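Local coordinates for putative NADPH-dependent oxidoreductase (Desulfitobacterium hafniense DCB-2, PDB 3DB2), which is a putative NADPH-dependent oxidoreductase that probably binds a nicotinamide dinucleotide in its Rossmann domain, its substrate being unknown, at residues N156-G159 and L160-K164. Residues are numbered along the deposited sequence; the frame is centred on the assembly and turned at random.
Sequences NERG and LELKK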
ATOM      1  N   ASN C 156     -11.487  -5.888  -6.974  1.00 17.35           N
ATOM      2  CA  ASN C 156     -12.738  -5.731  -7.722  1.00 17.05           C
ATOM      3  C   ASN C 156     -13.885  -6.007  -6.753  1.00 18.86           C
ATOM      4  O   ASN C 156     -13.695  -6.294  -5.565  1.00 22.27           O
ATOM      5  CB  ASN C 156     -12.724  -6.595  -8.963  1.00 19.52           C
ATOM      6  CG  ASN C 156     -12.822  -8.077  -8.698  1.00 13.19           C
ATOM      7  OD1 ASN C 156     -13.365  -8.574  -7.722  1.00 17.96           O
ATOM      8  ND2 ASN C 156     -12.247  -8.775  -9.664  1.00 23.27           N
ATOM      9  N   GLU C 157     -15.111  -5.883  -7.246  1.00 18.17           N
ATOM     10  CA  GLU C 157     -16.263  -5.894  -6.348  1.00 18.66           C
ATOM     11  C   GLU C 157     -16.889  -7.270  -6.271  1.00 21.64           C
ATOM     12  O   GLU C 157     -18.044  -7.406  -5.829  1.00 20.98           O
ATOM     13  CB  GLU C 157     -17.206  -4.822  -6.907  1.00 21.70           C
ATOM     14  CG  GLU C 157     -17.878  -5.327  -8.156  1.00 29.75           C
ATOM     15  CD  GLU C 157     -17.199  -5.027  -9.474  1.00 40.06           C
ATOM     16  OE1 GLU C 157     -15.968  -4.818  -9.535  1.00 36.72           O
ATOM     17  OE2 GLU C 157     -17.948  -5.008 -10.486  1.00 32.16           O
ATOM     18  N   ARG C 158     -16.148  -8.311  -6.648  1.00 21.34           N
ATOM     19  CA  ARG C 158     -16.734  -9.657  -6.685  1.00 24.84           C
ATOM     20  C   ARG C 158     -17.436 -10.102  -5.408  1.00 29.47           C
ATOM     21  O   ARG C 158     -18.507 -10.751  -5.436  1.00 26.24           O
ATOM     22  CB  ARG C 158     -15.635 -10.679  -7.022  1.00 24.08           C
ATOM     23  CG  ARG C 158     -16.120 -12.108  -6.838  1.00 32.51           C
ATOM     24  CD  ARG C 158     -16.546 -12.676  -8.176  1.00 34.06           C
ATOM     25  NE  ARG C 158     -15.512 -12.577  -9.190  1.00 33.77           N
ATOM     26  CZ  ARG C 158     -15.722 -12.621 -10.498  1.00 32.33           C
ATOM     27  NH1 ARG C 158     -16.939 -12.770 -11.004  1.00 37.50           N
ATOM     28  NH2 ARG C 158     -14.698 -12.519 -11.325  1.00 33.69           N
ATOM     29  N   GLY C 159     -16.850  -9.777  -4.255  1.00 23.68           N
ATOM     30  CA  GLY C 159     -17.357 -10.260  -2.978  1.00 23.35           C
ATOM     31  C   GLY C 159     -18.731  -9.727  -2.605  1.00 20.87           C
ATOM     32  O   GLY C 159     -19.483 -10.350  -1.854  1.00 19.62           O
ATOM     33  N   LEU C 160     -19.061  -8.566  -3.127  1.00 22.36           N
ATOM     34  CA  LEU C 160     -20.237  -7.789  -2.790  1.00 23.09           C
ATOM     35  C   LEU C 160     -21.495  -8.512  -3.314  1.00 30.58           C
ATOM     36  O   LEU C 160     -22.551  -8.324  -2.720  1.00 32.08           O
ATOM     37  CB  LEU C 160     -20.148  -6.390  -3.376  1.00 24.30           C
ATOM     38  CG  LEU C 160     -19.020  -5.473  -2.889  1.00 23.28           C
ATOM     39  CD1 LEU C 160     -19.183  -4.070  -3.457  1.00 26.05           C
ATOM     40  CD2 LEU C 160     -18.976  -5.458  -1.368  1.00 22.94           C
ATOM     41  N   GLU C 161     -21.301  -9.261  -4.385  1.00 28.30           N
ATOM     42  CA  GLU C 161     -22.407  -9.914  -5.087  1.00 38.23           C
ATOM     43  C   GLU C 161     -22.443 -11.419  -4.840  1.00 38.70           C
ATOM     44  O   GLU C 161     -23.486 -12.052  -5.043  1.00 31.98           O
ATOM     45  CB  GLU C 161     -22.309  -9.670  -6.596  1.00 41.73           C
ATOM     46  CG  GLU C 161     -22.514 -10.932  -7.413  1.00 49.38           C
ATOM     47  CD  GLU C 161     -23.534 -10.818  -8.527  1.00 53.77           C
ATOM     48  OE1 GLU C 161     -23.849  -9.686  -8.957  1.00 58.87           O
ATOM     49  OE2 GLU C 161     -24.042 -11.865  -8.994  1.00 56.25           O
ATOM     50  N   LEU C 162     -21.315 -11.958  -4.412  1.00 35.62           N
ATOM     51  CA  LEU C 162     -21.160 -13.376  -4.109  1.00 38.98           C
ATOM     52  C   LEU C 162     -22.244 -13.849  -3.142  1.00 37.66           C
ATOM     53  O   LEU C 162     -22.183 -13.614  -1.938  1.00 39.86           O
ATOM     54  CB  LEU C 162     -19.799 -13.697  -3.493  1.00 37.49           C
ATOM     55  CG  LEU C 162     -18.536 -14.006  -4.271  1.00 35.71           C
ATOM     56  CD1 LEU C 162     -17.409 -14.406  -3.312  1.00 26.74           C
ATOM     57  CD2 LEU C 162     -18.688 -15.105  -5.312  1.00 41.47           C
ATOM     58  N   LYS C 163     -23.281 -14.550  -3.609  1.00 44.73           N
ATOM     59  CA  LYS C 163     -24.265 -15.015  -2.619  1.00 41.01           C
ATOM     60  C   LYS C 163     -23.754 -16.289  -1.942  1.00 42.10           C
ATOM     61  O   LYS C 163     -22.940 -17.039  -2.488  1.00 37.88           O
ATOM     62  CB  LYS C 163     -25.637 -15.233  -3.243  1.00 39.76           C
ATOM     63  N   LYS C 164     -24.254 -16.525  -0.736  1.00 44.56           N
ATOM     64  CA  LYS C 164     -23.898 -17.678   0.077  1.00 46.71           C
ATOM     65  C   LYS C 164     -24.110 -19.011  -0.649  1.00 45.10           C
ATOM     66  O   LYS C 164     -25.257 -19.392  -0.909  1.00 55.40           O
ATOM     67  CB  LYS C 164     -24.690 -17.689   1.393  1.00 47.92           C
ATOM     68  CG  LYS C 164     -23.779 -17.754   2.616  1.00 53.48           C
ATOM     69  CD  LYS C 164     -22.647 -18.750   2.405  1.00 54.50           C
TER
HETATM   70  O   HOH W   1     -22.243 -10.875  -0.957  1.00 26.04           O
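R158 and L162 meet through both backbone and side chain across one short, weakly bonded helical turn. The L162 amide reaches the R158 carbonyl oxygen, N to O 3.2 Å. The same oxygen also takes a weak bond from E161 N, so it is shared by the amides three and four residues on. One step earlier, L160 N bonds to E157 O at 3.1 Å. At the start of the turn, the side-chain oxygen OD1 of N156 accepts the amide of R158, with N to OD1 3.0 Å, which closes an Asx turn just ahead of the helix. At the C-terminal side of the turn a water sits between G159 O and L162 O, 2.9 Å from each and placed to donate to either, though its two protons are too few for all the acceptors around it; G159 O also has a hydrogen bond with the hydroxyl of T209.

Side-chain carbon contacts follow the same i to i+3 and i+4 spacing. CG of R158, set beside its own carbonyl carbon by a chi1 of 170°, lies 4.0 Å from CG of L162, and the two side chains cross at a slant. L162 CG also rests 3.5 Å from R158 O, the same oxygen that accepts two amides. On another flank, the L160 branch atom CD1 touches CB of E157 at 4.0 Å, and L160 CB lies 3.4 Å from E157 O. L160 also packs on Y208 of the same chain and T248 of the second subunit, while R158 leans on W235 and R168.

The motif is an Asx turn leading into a short, weakly bonded turn with i+3 and i+4 bonds, directly after strand 147-155 of the mixed sheet in the GFO/IDH/MocA C-terminal domain.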